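Local coordinates for C-type lectin domain family 4, member a4 (Mus musculus, PDB 3VYJ), which probably acts as an inhibitory pattern-recognition receptor of the immune system, whose C-type lectin domain binds calcium and probably carbohydrate, at residues 13-18 with 124-129. Residues are numbered along the deposited sequence; the frame is centred on the assembly and turned at random.
Sequences HCYFIL and VCQVKK
Cys-14 and Val-127 bond to each other twice through their backbones, and Phe-16 and Cys-125 do the same, the pattern of antiparallel neighbours, with hydrogen-bonded pairs alternating with non-hydrogen-bonded ones. The Cys-14 N to Val-127 O bond, 2.9 Å long, is nearly straight, with 167° at the hydrogen; Cys-125 N reaches Phe-16 O at the same 2.9 Å. Between the two pairs the CA-H groups of Tyr-15 and Gln-126 also approach the bonded carbonyls, Gln-126 CA lying 3.2 Å from Cys-14 O. In the C-type lectin fold this pairing brings the two ends of the domain together, and strand 121-128 continues the sheet by running parallel to strand 61-67.

Cys-14, Phe-16, Cys-125 and Val-127 share one face, where Cys-14 CB meets Val-127 CG1. Leu-18 CD1 rests 3.6 Å from Cys-125 SG; that sulfur is in the disulfide to Cys-32, while Cys-14 is tied to Cys-3. On the other face the branched Ile-17 and Val-124 fit side by side, Ile-17 CD1 sitting 4.0 Å from both Val-124 CG1 and CG2, against Tyr-61. The Tyr-15 ring, its CG beside the backbone N (chi1 -64°), is long enough to span from Gln-126 to Glu-47 and Ile-51 of helix 45-53; it lies alongside Gln-126, ring and amide planes 65° apart, with CE1 3.7 Å from Gln-126 CB.

At the exposed end, the bent Lys-128 chain brings CE to 3.6 Å from His-13 CE1, while Lys-129 CB packs against Cys-14 SG.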
loop_
_atom_site.group_PDB
_atom_site.type_symbol
_atom_site.label_atom_id
_atom_site.label_comp_id
_atom_site.label_asym_id
_atom_site.label_seq_id
_atom_site.Cartn_x
_atom_site.Cartn_y
_atom_site.Cartn_z
ATOM N N HIS A 13 -6.333 7.503 11.616
ATOM C CA HIS A 13 -5.133 6.678 11.387
ATOM C C HIS A 13 -3.845 7.474 11.407
ATOM O O HIS A 13 -3.863 8.690 11.229
ATOM C CB HIS A 13 -5.236 5.906 10.062
ATOM C CG HIS A 13 -6.370 4.899 10.010
ATOM N ND1 HIS A 13 -6.320 3.702 10.652
ATOM C CD2 HIS A 13 -7.588 4.929 9.331
ATOM C CE1 HIS A 13 -7.454 3.024 10.417
ATOM N NE2 HIS A 13 -8.228 3.774 9.605
ATOM N N CYS A 14 -2.720 6.778 11.596
ATOM C CA CYS A 14 -1.368 7.321 11.465
ATOM C C CYS A 14 -0.669 6.524 10.396
ATOM O O CYS A 14 -0.884 5.298 10.296
ATOM C CB CYS A 14 -0.566 7.152 12.759
ATOM S SG CYS A 14 -1.339 7.820 14.241
ATOM N N TYR A 15 0.190 7.188 9.615
ATOM C CA TYR A 15 0.850 6.565 8.476
ATOM C C TYR A 15 2.322 6.778 8.602
ATOM O O TYR A 15 2.754 7.804 9.109
ATOM C CB TYR A 15 0.356 7.160 7.144
ATOM C CG TYR A 15 -1.098 6.884 6.932
ATOM C CD1 TYR A 15 -1.508 5.751 6.222
ATOM C CD2 TYR A 15 -2.073 7.708 7.491
ATOM C CE1 TYR A 15 -2.846 5.453 6.067
ATOM C CE2 TYR A 15 -3.424 7.424 7.333
ATOM C CZ TYR A 15 -3.805 6.295 6.614
ATOM O OH TYR A 15 -5.137 5.990 6.425
ATOM N N PHE A 16 3.100 5.814 8.120
ATOM C CA PHE A 16 4.542 5.920 8.172
ATOM C C PHE A 16 5.085 5.435 6.833
ATOM O O PHE A 16 4.730 4.335 6.379
ATOM C CB PHE A 16 5.062 5.061 9.320
ATOM C CG PHE A 16 6.498 5.300 9.663
ATOM C CD1 PHE A 16 6.841 6.167 10.697
ATOM C CD2 PHE A 16 7.512 4.662 8.960
ATOM C CE1 PHE A 16 8.170 6.394 11.015
ATOM C CE2 PHE A 16 8.841 4.882 9.283
ATOM C CZ PHE A 16 9.169 5.749 10.312
ATOM N N ILE A 17 5.939 6.249 6.208
ATOM C CA ILE A 17 6.538 5.921 4.922
ATOM C C ILE A 17 7.872 5.245 5.192
ATOM O O ILE A 17 8.756 5.836 5.792
ATOM C CB ILE A 17 6.758 7.187 4.046
ATOM C CG1 ILE A 17 5.533 8.126 4.048
ATOM C CG2 ILE A 17 7.153 6.825 2.617
ATOM C CD1 ILE A 17 4.199 7.516 3.654
ATOM N N LEU A 18 8.007 3.984 4.788
ATOM C CA LEU A 18 9.269 3.262 4.922
ATOM C C LEU A 18 10.062 3.487 3.649
ATOM O O LEU A 18 9.740 2.927 2.601
ATOM C CB LEU A 18 9.034 1.756 5.164
ATOM C CG LEU A 18 8.317 1.284 6.447
ATOM C CD1 LEU A 18 8.153 -0.236 6.463
ATOM C CD2 LEU A 18 9.048 1.726 7.711
ATOM N N VAL A 124 4.313 1.620 2.903
ATOM C CA VAL A 124 3.613 2.505 3.843
ATOM C C VAL A 124 2.872 1.662 4.884
ATOM O O VAL A 124 2.098 0.764 4.495
ATOM C CB VAL A 124 2.580 3.365 3.085
ATOM C CG1 VAL A 124 1.863 4.338 4.023
ATOM C CG2 VAL A 124 3.262 4.077 1.916
ATOM N N CYS A 125 3.125 1.938 6.181
ATOM C CA CYS A 125 2.464 1.296 7.316
ATOM C C CYS A 125 1.353 2.186 7.819
ATOM O O CYS A 125 1.410 3.417 7.650
ATOM C CB CYS A 125 3.443 1.053 8.480
ATOM S SG CYS A 125 5.005 0.260 8.043
ATOM N N GLN A 126 0.336 1.578 8.435
ATOM C CA GLN A 126 -0.707 2.317 9.137
ATOM C C GLN A 126 -1.084 1.658 10.443
ATOM O O GLN A 126 -0.929 0.447 10.608
ATOM C CB GLN A 126 -1.966 2.561 8.286
ATOM C CG GLN A 126 -2.911 1.380 8.193
ATOM C CD GLN A 126 -4.118 1.620 7.303
ATOM O OE1 GLN A 126 -4.273 2.662 6.678
ATOM N NE2 GLN A 126 -4.988 0.653 7.264
ATOM N N VAL A 127 -1.583 2.480 11.364
ATOM C CA VAL A 127 -2.011 2.052 12.685
ATOM C C VAL A 127 -3.121 3.010 13.110
ATOM O O VAL A 127 -3.171 4.158 12.644
ATOM C CB VAL A 127 -0.826 2.050 13.677
ATOM C CG1 VAL A 127 -0.348 3.467 14.002
ATOM C CG2 VAL A 127 -1.165 1.270 14.954
ATOM N N LYS A 128 -4.043 2.531 13.937
ATOM C CA LYS A 128 -5.129 3.345 14.440
ATOM C C LYS A 128 -4.580 4.479 15.294
ATOM O O LYS A 128 -3.671 4.279 16.104
ATOM C CB LYS A 128 -6.068 2.481 15.276
ATOM C CG LYS A 128 -7.542 2.790 15.084
ATOM C CD LYS A 128 -8.323 1.544 14.638
ATOM C CE LYS A 128 -7.770 0.936 13.341
ATOM N NZ LYS A 128 -8.758 0.158 12.532
ATOM N N LYS A 129 -5.102 5.682 15.073
ATOM C CA LYS A 129 -4.866 6.795 15.974
ATOM C C LYS A 129 -5.960 6.682 17.027
ATOM O O LYS A 129 -5.664 6.492 18.186
ATOM C CB LYS A 129 -5.021 8.120 15.227
ATOM C CG LYS A 129 -4.468 9.357 15.926
ATOM C CD LYS A 129 -4.851 10.583 15.101
ATOM C CE LYS A 129 -4.264 11.881 15.634
ATOM N NZ LYS A 129 -4.798 12.220 16.986
#